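PDB 4QEO: histone-lysine N-methyltransferase, H3 lysine-9 specific SUVH4 from Arabidopsis thaliana, which methylates histone H3 on its target lysine, a mark of transcriptional repression, and binds methylated DNA, so coupling DNA methylation to gene silencing. Local coordinates for residues 42-46 and 47-51; 18-21 and 22-26; 70-73 and 74-77; 33-36 and 37-40. All blocks are in the same frame, centred on the assembly; numbering follows the deposited sequence.

Interaction 1 of 4, residues 42-46 and 47-51; sequences TEMIK and AKAIL. With nucleotides of chain C.
Met44, Ile45 and the residues that follow them close helix 36-46 with a Schellman motif. Lys48, the first residue out of helical geometry, takes a positive phi and turns the chain back over the last turn. Two backbone bonds mark the motif: Ala49 N reaches Met44 O at 2.9 Å, almost straight (171°), and Lys48 N reaches Ile45 O at 3.0 Å. Ala47 N still makes an ordinary helical bond to Glu43 O.

The apolar contacts follow the reversal. CD1 of Ile50 lies 3.7 Å from Met44 CB and 4.0 Å from Ile45 CG1, the two isoleucines running side by side. Met44, bent at its second and third torsions, curls its CE to within 4.0 Å of Ala49 CB. An alanine at Ile45 removes one neighbour of Ile50 CD1 and is likely to open a gap beside the DG9 backbone.

Among the charged groups, Lys46 NZ folds back into a salt bridge with Glu43 OE2. Toward the DNA, Thr42 OG1 stands 2.7 Å from OP1 of DG9 of chain C, but its one proton may go to Leu38 O instead; one turn on, Ile45 CD1 rests 3.7 Å from O5' of the same nucleotide.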
# COMPACT_ATOMS: atom_id res chain seq x y z
N THR A 42 -8.79 -12.50 11.96
CA THR A 42 -9.73 -13.58 12.25
C THR A 42 -10.44 -14.08 10.99
O THR A 42 -10.55 -15.30 10.77
CB THR A 42 -10.77 -13.15 13.29
OG1 THR A 42 -10.09 -12.63 14.44
CG2 THR A 42 -11.64 -14.34 13.69
N GLU A 43 -10.88 -13.16 10.14
CA GLU A 43 -11.46 -13.55 8.84
C GLU A 43 -10.46 -14.35 8.00
O GLU A 43 -10.83 -15.35 7.37
CB GLU A 43 -11.93 -12.32 8.05
CG GLU A 43 -13.07 -11.57 8.68
CD GLU A 43 -14.29 -12.43 8.90
OE1 GLU A 43 -14.80 -13.06 7.94
OE2 GLU A 43 -14.74 -12.49 10.06
N MET A 44 -9.20 -13.91 7.99
CA MET A 44 -8.17 -14.60 7.20
C MET A 44 -7.95 -16.02 7.72
O MET A 44 -7.75 -16.95 6.94
CB MET A 44 -6.85 -13.82 7.24
CG MET A 44 -6.90 -12.41 6.64
SD MET A 44 -6.87 -12.40 4.84
CE MET A 44 -5.16 -12.87 4.56
N ILE A 45 -7.97 -16.18 9.04
CA ILE A 45 -7.79 -17.50 9.64
C ILE A 45 -8.97 -18.39 9.29
O ILE A 45 -8.80 -19.54 8.91
CB ILE A 45 -7.61 -17.40 11.18
CG1 ILE A 45 -6.34 -16.62 11.51
CG2 ILE A 45 -7.55 -18.80 11.81
CD1 ILE A 45 -6.18 -16.29 13.00
N LYS A 46 -10.17 -17.84 9.40
CA LYS A 46 -11.38 -18.56 9.02
C LYS A 46 -11.29 -19.08 7.59
O LYS A 46 -11.60 -20.23 7.31
CB LYS A 46 -12.59 -17.64 9.13
CG LYS A 46 -13.41 -17.83 10.39
CD LYS A 46 -14.75 -17.16 10.26
CE LYS A 46 -14.57 -15.67 9.93
NZ LYS A 46 -15.53 -14.79 10.64
N ALA A 47 -10.83 -18.23 6.68
CA ALA A 47 -10.73 -18.58 5.27
C ALA A 47 -9.49 -19.40 4.90
O ALA A 47 -9.25 -19.67 3.73
CB ALA A 47 -10.77 -17.32 4.43
N LYS A 48 -8.70 -19.80 5.89
CA LYS A 48 -7.42 -20.46 5.64
C LYS A 48 -6.59 -19.68 4.62
O LYS A 48 -6.02 -20.26 3.69
CB LYS A 48 -7.63 -21.90 5.16
CG LYS A 48 -8.35 -22.79 6.16
CD LYS A 48 -7.42 -23.26 7.27
CE LYS A 48 -6.55 -24.43 6.82
NZ LYS A 48 -5.86 -25.08 7.97
N ALA A 49 -6.52 -18.36 4.79
CA ALA A 49 -5.83 -17.50 3.85
C ALA A 49 -4.51 -16.93 4.39
O ALA A 49 -3.93 -16.05 3.76
CB ALA A 49 -6.75 -16.36 3.38
N ILE A 50 -4.06 -17.40 5.55
CA ILE A 50 -2.74 -17.04 6.07
C ILE A 50 -1.66 -17.63 5.15
O ILE A 50 -1.55 -18.85 5.03
CB ILE A 50 -2.50 -17.53 7.51
CG1 ILE A 50 -3.68 -17.16 8.41
CG2 ILE A 50 -1.18 -16.96 8.08
CD1 ILE A 50 -3.94 -15.67 8.51
N LEU A 51 -0.89 -16.77 4.50
CA LEU A 51 0.09 -17.21 3.50
C LEU A 51 1.11 -18.25 4.02
O LEU A 51 1.42 -19.23 3.33
CB LEU A 51 0.84 -16.00 2.91
CG LEU A 51 1.83 -16.35 1.81
CD1 LEU A 51 1.09 -17.05 0.64
CD2 LEU A 51 2.56 -15.11 1.34
P DG C 9 -8.29 -15.16 16.80
OP1 DG C 9 -8.29 -14.16 15.78
OP2 DG C 9 -9.40 -16.07 16.88
O5' DG C 9 -7.00 -16.07 16.63
C5' DG C 9 -5.68 -15.50 16.70
C4' DG C 9 -4.81 -16.29 17.65
O4' DG C 9 -5.01 -15.85 19.01
C3' DG C 9 -5.07 -17.79 17.65
O3' DG C 9 -3.84 -18.49 17.51
C2' DG C 9 -5.79 -18.03 18.97
C1' DG C 9 -5.14 -16.98 19.84
N9 DG C 9 -5.81 -16.58 21.07
C8 DG C 9 -7.16 -16.52 21.31
N7 DG C 9 -7.44 -16.08 22.50
C5 DG C 9 -6.21 -15.84 23.08
C6 DG C 9 -5.87 -15.37 24.38
O6 DG C 9 -6.62 -15.04 25.29
N1 DG C 9 -4.50 -15.30 24.55
C2 DG C 9 -3.57 -15.63 23.61
N2 DG C 9 -2.29 -15.46 23.96
N3 DG C 9 -3.86 -16.06 22.40
C4 DG C 9 -5.19 -16.15 22.21

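Interaction 2 of 4, residues 18-21 and 22-26; sequences LRLF and NKQYL
Phe21 and Tyr25 sit one turn apart on helix 10-30, and the phenylalanine can be followed outward from the backbone. Its CB packs on Ala77 of helix 72-78. CG then stands anti to the backbone N (chi1 169°), which swings the ring along the helix toward Tyr25. On the way CG and CD2 pass Asn22 N, with CG 3.6 Å from it. At the tip, CZ comes 4.3 Å from Tyr25 CB, which lies over one face of the ring. The outer ring atoms push on into helices 36-46 and 72-78, touching Val41, Ala73 and Glu74.

Under this runs the regular backbone ladder, with Tyr25 N giving to Phe21 O at 2.9 Å. On another side of the helix Leu20 and Gln24 lie alongside each other, CD2 of the leucine 4.1 Å from CG of the glutamine. A water donates to Arg19 O at 2.6 Å, beside the helical bond from Lys23 N, and accepts from Asn22 ND2 at 3.1 Å. Arg19 and Lys23 carry their charges away to Asp490 and Glu326. The whole is an alpha-helix with i to i+4 side-chain pairs, packed between helices 36-46 and 72-78 and the pre-SET and SET parts.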
# COMPACT_ATOMS: atom_id res chain seq x y z
N LEU A 18 -1.73 -9.60 1.36
CA LEU A 18 -1.90 -8.28 1.96
C LEU A 18 -3.13 -7.53 1.39
O LEU A 18 -3.81 -6.81 2.12
CB LEU A 18 -0.64 -7.45 1.76
CG LEU A 18 0.58 -7.98 2.55
CD1 LEU A 18 1.83 -7.18 2.25
CD2 LEU A 18 0.29 -7.95 4.02
N ARG A 19 -3.40 -7.69 0.09
CA ARG A 19 -4.61 -7.06 -0.48
C ARG A 19 -5.87 -7.69 0.10
O ARG A 19 -6.84 -7.00 0.43
CB ARG A 19 -4.63 -7.11 -2.01
CG ARG A 19 -3.51 -6.33 -2.67
CD ARG A 19 -3.50 -6.50 -4.19
NE ARG A 19 -2.51 -5.62 -4.80
CZ ARG A 19 -2.24 -5.57 -6.10
NH1 ARG A 19 -2.91 -6.35 -6.94
NH2 ARG A 19 -1.33 -4.73 -6.56
N LEU A 20 -5.85 -9.02 0.24
CA LEU A 20 -6.98 -9.72 0.83
C LEU A 20 -7.22 -9.24 2.28
O LEU A 20 -8.37 -8.98 2.68
CB LEU A 20 -6.74 -11.23 0.82
CG LEU A 20 -7.93 -12.17 0.59
CD1 LEU A 20 -7.54 -13.59 0.95
CD2 LEU A 20 -9.18 -11.75 1.36
N PHE A 21 -6.15 -9.15 3.06
CA PHE A 21 -6.28 -8.63 4.42
C PHE A 21 -6.82 -7.19 4.44
O PHE A 21 -7.67 -6.86 5.27
CB PHE A 21 -4.96 -8.68 5.20
CG PHE A 21 -5.02 -7.93 6.49
CD1 PHE A 21 -5.74 -8.42 7.57
CD2 PHE A 21 -4.37 -6.70 6.63
CE1 PHE A 21 -5.80 -7.72 8.76
CE2 PHE A 21 -4.44 -5.99 7.82
CZ PHE A 21 -5.15 -6.50 8.89
N ASN A 22 -6.32 -6.33 3.56
CA ASN A 22 -6.84 -4.97 3.49
C ASN A 22 -8.34 -4.95 3.23
O ASN A 22 -9.09 -4.15 3.80
CB ASN A 22 -6.15 -4.16 2.39
CG ASN A 22 -6.68 -2.73 2.31
OD1 ASN A 22 -6.40 -1.91 3.18
ND2 ASN A 22 -7.46 -2.43 1.28
N LYS A 23 -8.78 -5.85 2.35
CA LYS A 23 -10.20 -5.93 2.03
C LYS A 23 -11.00 -6.31 3.27
O LYS A 23 -12.00 -5.65 3.61
CB LYS A 23 -10.44 -6.91 0.88
CG LYS A 23 -11.92 -7.08 0.48
CD LYS A 23 -12.02 -8.17 -0.58
CE LYS A 23 -13.23 -9.05 -0.39
NZ LYS A 23 -14.35 -8.58 -1.23
N GLN A 24 -10.57 -7.37 3.96
CA GLN A 24 -11.28 -7.78 5.17
C GLN A 24 -11.29 -6.69 6.25
O GLN A 24 -12.30 -6.44 6.90
CB GLN A 24 -10.69 -9.08 5.72
CG GLN A 24 -10.84 -10.26 4.79
CD GLN A 24 -12.28 -10.74 4.69
OE1 GLN A 24 -13.17 -10.24 5.37
NE2 GLN A 24 -12.50 -11.73 3.84
N TYR A 25 -10.14 -6.05 6.45
CA TYR A 25 -10.02 -4.95 7.38
C TYR A 25 -11.01 -3.84 7.09
O TYR A 25 -11.73 -3.41 7.98
CB TYR A 25 -8.60 -4.39 7.31
CG TYR A 25 -8.39 -3.07 8.01
CD1 TYR A 25 -8.54 -2.95 9.38
CD2 TYR A 25 -7.96 -1.95 7.30
CE1 TYR A 25 -8.29 -1.75 10.03
CE2 TYR A 25 -7.71 -0.74 7.93
CZ TYR A 25 -7.89 -0.64 9.29
OH TYR A 25 -7.65 0.57 9.92
N LEU A 26 -11.04 -3.37 5.85
CA LEU A 26 -11.94 -2.26 5.53
C LEU A 26 -13.41 -2.68 5.67
O LEU A 26 -14.25 -1.88 6.09
CB LEU A 26 -11.65 -1.69 4.15
CG LEU A 26 -10.27 -1.04 4.03
CD1 LEU A 26 -9.98 -0.63 2.58
CD2 LEU A 26 -10.15 0.16 4.96
O HOH W 1 -7.56 -4.75 -0.76

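Interaction 3 of 4, residues 70-73 and 74-77; sequences FSRA and EMCA. With nucleotides of chain B.
Glu74 N is held by Ser71 twice: a sound bond to OG at 2.9 Å and a weak one to Ser71 O. This makes Ser71 the N-cap of helix 72-78, its OG turned between backbone N and carbonyl carbon (chi1 72°) to face the first turn. Glu74 answers with its carboxylate: the chain stretches out past CG and OE2 accepts from Phe70 N at 2.9 Å, the donor lying well above the carboxylate plane. The same OE2 sits at the edge of the Phe70 ring, 3.9 Å from CD1.

The backbone N of Arg72 points almost straight (174°) at OP1 of DT9 of chain B, 3.0 Å away, where the helix dipole would probably favour a phosphate. NH1 meets OP1 of DA8 of chain B at 3.0 Å in the guanidinium plane, while NH2 is fixed by the carbonyls of His83 and Asn86. Met75 CE packs 3.5 Å from Arg72 CD. With a leucine in place of Arg72, the DA8 phosphate would probably lose its charged mate and both carbonyls their donor.

Around the helix, Ala73 and Cys76 press on Val41 of helix 36-46, Glu74 on Leu18 of helix 10-30 and Met75 on Phe69 of strand 68-69.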
# COMPACT_ATOMS: atom_id res chain seq x y z
N PHE A 70 2.25 -2.28 7.92
CA PHE A 70 1.51 -1.10 8.38
C PHE A 70 0.74 -1.35 9.68
O PHE A 70 0.10 -0.44 10.22
CB PHE A 70 0.63 -0.53 7.25
CG PHE A 70 1.44 0.04 6.11
CD1 PHE A 70 2.09 -0.80 5.22
CD2 PHE A 70 1.61 1.40 5.98
CE1 PHE A 70 2.86 -0.29 4.20
CE2 PHE A 70 2.38 1.91 4.95
CZ PHE A 70 3.01 1.07 4.07
N SER A 71 0.84 -2.57 10.20
CA SER A 71 0.19 -2.94 11.45
C SER A 71 0.74 -4.28 11.96
O SER A 71 1.32 -5.04 11.17
CB SER A 71 -1.32 -3.05 11.25
OG SER A 71 -1.64 -4.21 10.49
N ARG A 72 0.60 -4.57 13.26
CA ARG A 72 0.96 -5.90 13.78
C ARG A 72 0.07 -6.95 13.10
O ARG A 72 0.52 -8.05 12.72
CB ARG A 72 0.81 -5.95 15.33
CG ARG A 72 1.87 -5.16 16.13
CD ARG A 72 3.30 -5.84 16.05
NE ARG A 72 3.16 -7.24 16.45
CZ ARG A 72 3.46 -7.71 17.65
NH1 ARG A 72 4.01 -6.91 18.58
NH2 ARG A 72 3.23 -8.98 17.93
N ALA A 73 -1.19 -6.57 12.88
CA ALA A 73 -2.17 -7.45 12.24
C ALA A 73 -1.73 -7.92 10.86
O ALA A 73 -1.94 -9.08 10.52
CB ALA A 73 -3.55 -6.76 12.17
N GLU A 74 -1.15 -7.03 10.05
CA GLU A 74 -0.68 -7.41 8.71
C GLU A 74 0.33 -8.55 8.79
O GLU A 74 0.30 -9.51 7.98
CB GLU A 74 0.00 -6.22 8.03
CG GLU A 74 -0.85 -5.42 7.11
CD GLU A 74 -0.03 -4.65 6.09
OE1 GLU A 74 -0.60 -4.22 5.07
OE2 GLU A 74 1.20 -4.49 6.30
N MET A 75 1.24 -8.44 9.76
CA MET A 75 2.23 -9.48 10.03
C MET A 75 1.57 -10.80 10.39
O MET A 75 2.01 -11.86 9.93
CB MET A 75 3.21 -9.05 11.14
CG MET A 75 4.06 -7.87 10.70
SD MET A 75 5.41 -7.48 11.83
CE MET A 75 4.55 -6.37 12.87
N CYS A 76 0.51 -10.73 11.20
CA CYS A 76 -0.26 -11.96 11.43
C CYS A 76 -0.88 -12.51 10.14
O CYS A 76 -0.87 -13.73 9.90
CB CYS A 76 -1.39 -11.73 12.44
SG CYS A 76 -0.82 -11.16 14.06
N ALA A 77 -1.43 -11.62 9.31
CA ALA A 77 -2.15 -12.05 8.11
C ALA A 77 -1.22 -12.79 7.14
O ALA A 77 -1.64 -13.75 6.51
CB ALA A 77 -2.84 -10.85 7.41
P DA B 8 3.90 -3.54 20.22
OP1 DA B 8 4.81 -4.06 19.25
OP2 DA B 8 3.59 -2.16 20.21
O5' DA B 8 2.59 -4.37 19.93
C5' DA B 8 1.36 -3.96 20.49
C4' DA B 8 0.29 -3.96 19.43
O4' DA B 8 -0.99 -4.10 20.06
C3' DA B 8 0.20 -2.64 18.67
O3' DA B 8 -0.36 -2.88 17.38
C2' DA B 8 -0.66 -1.80 19.59
C1' DA B 8 -1.52 -2.82 20.33
N9 DA B 8 -1.62 -2.68 21.78
C8 DA B 8 -0.67 -2.25 22.66
N7 DA B 8 -1.06 -2.29 23.91
C5 DA B 8 -2.34 -2.79 23.84
C6 DA B 8 -3.30 -3.08 24.83
N6 DA B 8 -3.10 -2.90 26.13
N1 DA B 8 -4.48 -3.58 24.42
C2 DA B 8 -4.69 -3.76 23.12
N3 DA B 8 -3.87 -3.54 22.10
C4 DA B 8 -2.70 -3.05 22.53
P DT B 9 -0.45 -1.85 16.23
OP1 DT B 9 -0.65 -2.54 15.01
OP2 DT B 9 0.63 -0.93 16.37
O5' DT B 9 -1.79 -1.09 16.59
C5' DT B 9 -3.06 -1.73 16.41
C4' DT B 9 -4.16 -0.94 17.09
O4' DT B 9 -4.07 -1.08 18.50
C3' DT B 9 -4.18 0.56 16.83
O3' DT B 9 -5.11 0.85 15.80
C2' DT B 9 -4.64 1.16 18.14
C1' DT B 9 -4.81 -0.03 19.07
N1 DT B 9 -4.31 0.16 20.43
C2 DT B 9 -5.14 -0.13 21.48
O2 DT B 9 -6.30 -0.48 21.34
N3 DT B 9 -4.57 0.02 22.71
C4 DT B 9 -3.28 0.40 22.99
O4 DT B 9 -2.90 0.47 24.15
C5 DT B 9 -2.46 0.66 21.84
C7 DT B 9 -1.04 1.10 22.04
C6 DT B 9 -3.00 0.51 20.63

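Interaction 4 of 4, residues 33-36 and 37-40; sequences LSRP and DLKG. With nucleotides of chain B; nucleotides of chain C.
Arg35, in the left-handed helical region of the backbone, is the N-cap of helix 36-46: its carbonyl receives Lys39 N at 3.0 Å (161°) and, weakly, Leu38 N, while Pro36 O takes Gly40 N to continue the turn.

The side chain of Arg35 doubles back, bent at its second and third torsions, and Asp37 grips it side-on. Arg35 NE goes to Asp37 OD1 and Arg35 NH2 to Asp37 OD2, each at 2.9 Å, each oxygen using its syn lone pair, with guanidinium and carboxylate nearly coplanar (16° apart). Asp37 can do this because its CG sits between its own N and carbonyl carbon (chi1 59°), facing back toward the cap. Held flat, the guanidinium is sandwiched: Leu38 CD1 lies 3.7 Å above one face, and O4' of DT9 of chain B lies 3.2 Å from the plane on the opposite face. NH1 goes on to donate to N3 of an adenine, a minor-groove atom. The carboxylate probably offsets part of the arginine's charge while fixing its rotation.

Lys39, bent at its second and fourth torsions, reaches back over the turn, and its NZ donates to Ser34 O at 2.8 Å, to Ser34 OG, and to OP1 of DA8 of chain C at 2.9 Å. Ser34 OG itself donates to OP1 of DG7 of chain C at 2.9 Å, so lysine and serine hold successive phosphates of one strand. The arrangement is that of a DNA-binding helix N-terminus, with a carboxylate-steadied arginine in the minor groove and backbone phosphates bound beside it.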
# COMPACT_ATOMS: atom_id res chain seq x y z
N LEU A 33 -16.98 -2.85 13.64
CA LEU A 33 -16.53 -3.76 14.67
C LEU A 33 -15.39 -3.15 15.45
O LEU A 33 -14.75 -2.24 15.01
CB LEU A 33 -16.11 -5.07 14.07
CG LEU A 33 -17.14 -5.70 13.19
CD1 LEU A 33 -16.69 -7.01 12.59
CD2 LEU A 33 -18.43 -5.86 13.96
N SER A 34 -15.19 -3.63 16.66
CA SER A 34 -14.04 -3.23 17.45
C SER A 34 -12.77 -3.86 16.89
O SER A 34 -12.81 -4.93 16.34
CB SER A 34 -14.23 -3.58 18.92
OG SER A 34 -14.33 -4.97 19.11
N ARG A 35 -11.68 -3.14 16.96
CA ARG A 35 -10.40 -3.69 16.53
C ARG A 35 -10.54 -4.40 15.21
O ARG A 35 -10.30 -5.57 15.10
CB ARG A 35 -9.76 -4.55 17.60
CG ARG A 35 -9.25 -3.79 18.79
CD ARG A 35 -8.23 -2.76 18.41
NE ARG A 35 -7.05 -3.33 17.80
CZ ARG A 35 -5.99 -3.75 18.47
NH1 ARG A 35 -5.97 -3.70 19.77
NH2 ARG A 35 -4.98 -4.26 17.82
N PRO A 36 -10.98 -3.68 14.20
CA PRO A 36 -11.22 -4.24 12.88
C PRO A 36 -9.94 -4.81 12.28
O PRO A 36 -10.02 -5.67 11.47
CB PRO A 36 -11.70 -3.05 12.07
CG PRO A 36 -11.34 -1.87 12.86
CD PRO A 36 -11.34 -2.27 14.27
N ASP A 37 -8.79 -4.31 12.70
CA ASP A 37 -7.53 -4.91 12.32
C ASP A 37 -7.43 -6.35 12.78
O ASP A 37 -7.06 -7.18 12.03
CB ASP A 37 -6.34 -4.09 12.84
CG ASP A 37 -6.32 -3.93 14.36
OD1 ASP A 37 -7.34 -3.69 14.98
OD2 ASP A 37 -5.26 -4.01 14.94
N LEU A 38 -7.84 -6.63 13.99
CA LEU A 38 -7.78 -7.99 14.52
C LEU A 38 -8.89 -8.85 13.92
O LEU A 38 -8.70 -10.05 13.65
CB LEU A 38 -7.86 -7.99 16.05
CG LEU A 38 -6.74 -7.23 16.76
CD1 LEU A 38 -6.85 -7.44 18.28
CD2 LEU A 38 -5.37 -7.65 16.24
N LYS A 39 -10.05 -8.23 13.69
CA LYS A 39 -11.17 -8.94 13.06
C LYS A 39 -10.79 -9.39 11.66
O LYS A 39 -11.17 -10.48 11.22
CB LYS A 39 -12.43 -8.06 13.01
CG LYS A 39 -12.96 -7.61 14.38
CD LYS A 39 -13.69 -8.70 15.12
CE LYS A 39 -14.41 -8.12 16.35
NZ LYS A 39 -13.44 -7.49 17.30
N GLY A 40 -10.04 -8.55 10.95
CA GLY A 40 -9.58 -8.90 9.61
C GLY A 40 -8.74 -10.16 9.61
O GLY A 40 -8.87 -11.03 8.73
P DT B 9 -0.45 -1.85 16.23
OP1 DT B 9 -0.65 -2.54 15.01
OP2 DT B 9 0.63 -0.93 16.37
O5' DT B 9 -1.79 -1.09 16.59
C5' DT B 9 -3.06 -1.73 16.41
C4' DT B 9 -4.16 -0.94 17.09
O4' DT B 9 -4.07 -1.08 18.50
C3' DT B 9 -4.18 0.56 16.83
O3' DT B 9 -5.11 0.85 15.80
C2' DT B 9 -4.64 1.16 18.14
C1' DT B 9 -4.81 -0.03 19.07
N1 DT B 9 -4.31 0.16 20.43
C2 DT B 9 -5.14 -0.13 21.48
O2 DT B 9 -6.30 -0.48 21.34
N3 DT B 9 -4.57 0.02 22.71
C4 DT B 9 -3.28 0.40 22.99
O4 DT B 9 -2.90 0.47 24.15
C5 DT B 9 -2.46 0.66 21.84
C7 DT B 9 -1.04 1.10 22.04
C6 DT B 9 -3.00 0.51 20.63
P DG C 7 -13.35 -5.84 23.01
OP1 DG C 7 -14.02 -5.07 21.99
OP2 DG C 7 -13.99 -7.01 23.55
O5' DG C 7 -12.02 -6.46 22.41
C5' DG C 7 -11.22 -5.78 21.46
C4' DG C 7 -10.00 -6.61 21.15
O4' DG C 7 -9.08 -6.47 22.25
C3' DG C 7 -10.26 -8.10 21.03
O3' DG C 7 -10.52 -8.42 19.67
C2' DG C 7 -8.98 -8.71 21.53
C1' DG C 7 -8.41 -7.68 22.50
N9 DG C 7 -8.60 -7.99 23.91
C8 DG C 7 -9.70 -8.57 24.48
N7 DG C 7 -9.58 -8.73 25.77
C5 DG C 7 -8.33 -8.22 26.07
C6 DG C 7 -7.66 -8.11 27.31
O6 DG C 7 -8.03 -8.47 28.42
N1 DG C 7 -6.40 -7.53 27.15
C2 DG C 7 -5.87 -7.11 25.96
N2 DG C 7 -4.65 -6.57 26.02
N3 DG C 7 -6.49 -7.20 24.80
C4 DG C 7 -7.71 -7.77 24.93
P DA C 8 -11.18 -9.72 19.24
OP1 DA C 8 -11.62 -9.65 17.88
OP2 DA C 8 -12.12 -9.98 20.28
O5' DA C 8 -10.09 -10.86 19.31
C5' DA C 8 -9.04 -10.96 18.34
C4' DA C 8 -8.20 -12.18 18.59
O4' DA C 8 -7.56 -12.08 19.88
C3' DA C 8 -8.98 -13.49 18.64
O3' DA C 8 -8.13 -14.51 18.18
C2' DA C 8 -9.28 -13.64 20.11
C1' DA C 8 -7.98 -13.14 20.71
N9 DA C 8 -8.04 -12.63 22.08
C8 DA C 8 -9.13 -12.34 22.85
N7 DA C 8 -8.83 -11.90 24.04
C5 DA C 8 -7.45 -11.91 24.07
C6 DA C 8 -6.51 -11.56 25.05
N6 DA C 8 -6.85 -11.11 26.25
N1 DA C 8 -5.21 -11.69 24.75
C2 DA C 8 -4.87 -12.15 23.54
N3 DA C 8 -5.66 -12.51 22.53
C4 DA C 8 -6.95 -12.36 22.86

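How the interactions relate
The four contacts form one three-helix cluster. Interactions 4 and 1 are the start and end of helix 36-46, their centres 13 Å apart. Interaction 2 lies against both: Phe21 CE1 is 3.5 Å from Asp37 O, and Met44 SD is 3.8 Å from Phe21 N. The same ring joins interaction 3, with Phe21 CZ 3.7 Å from Ala73 CB. Interactions 3 and 1 meet where Ile50 CD1 lies 3.6 Å from Ala77 O. Interactions 1, 3 and 4 face the DNA, sharing DT9 of chain B between 3 and 4. Interaction 2 instead turns toward the catalytic half: the side chain of Arg19 is about 11 Å from that of the zinc ligand Cys463.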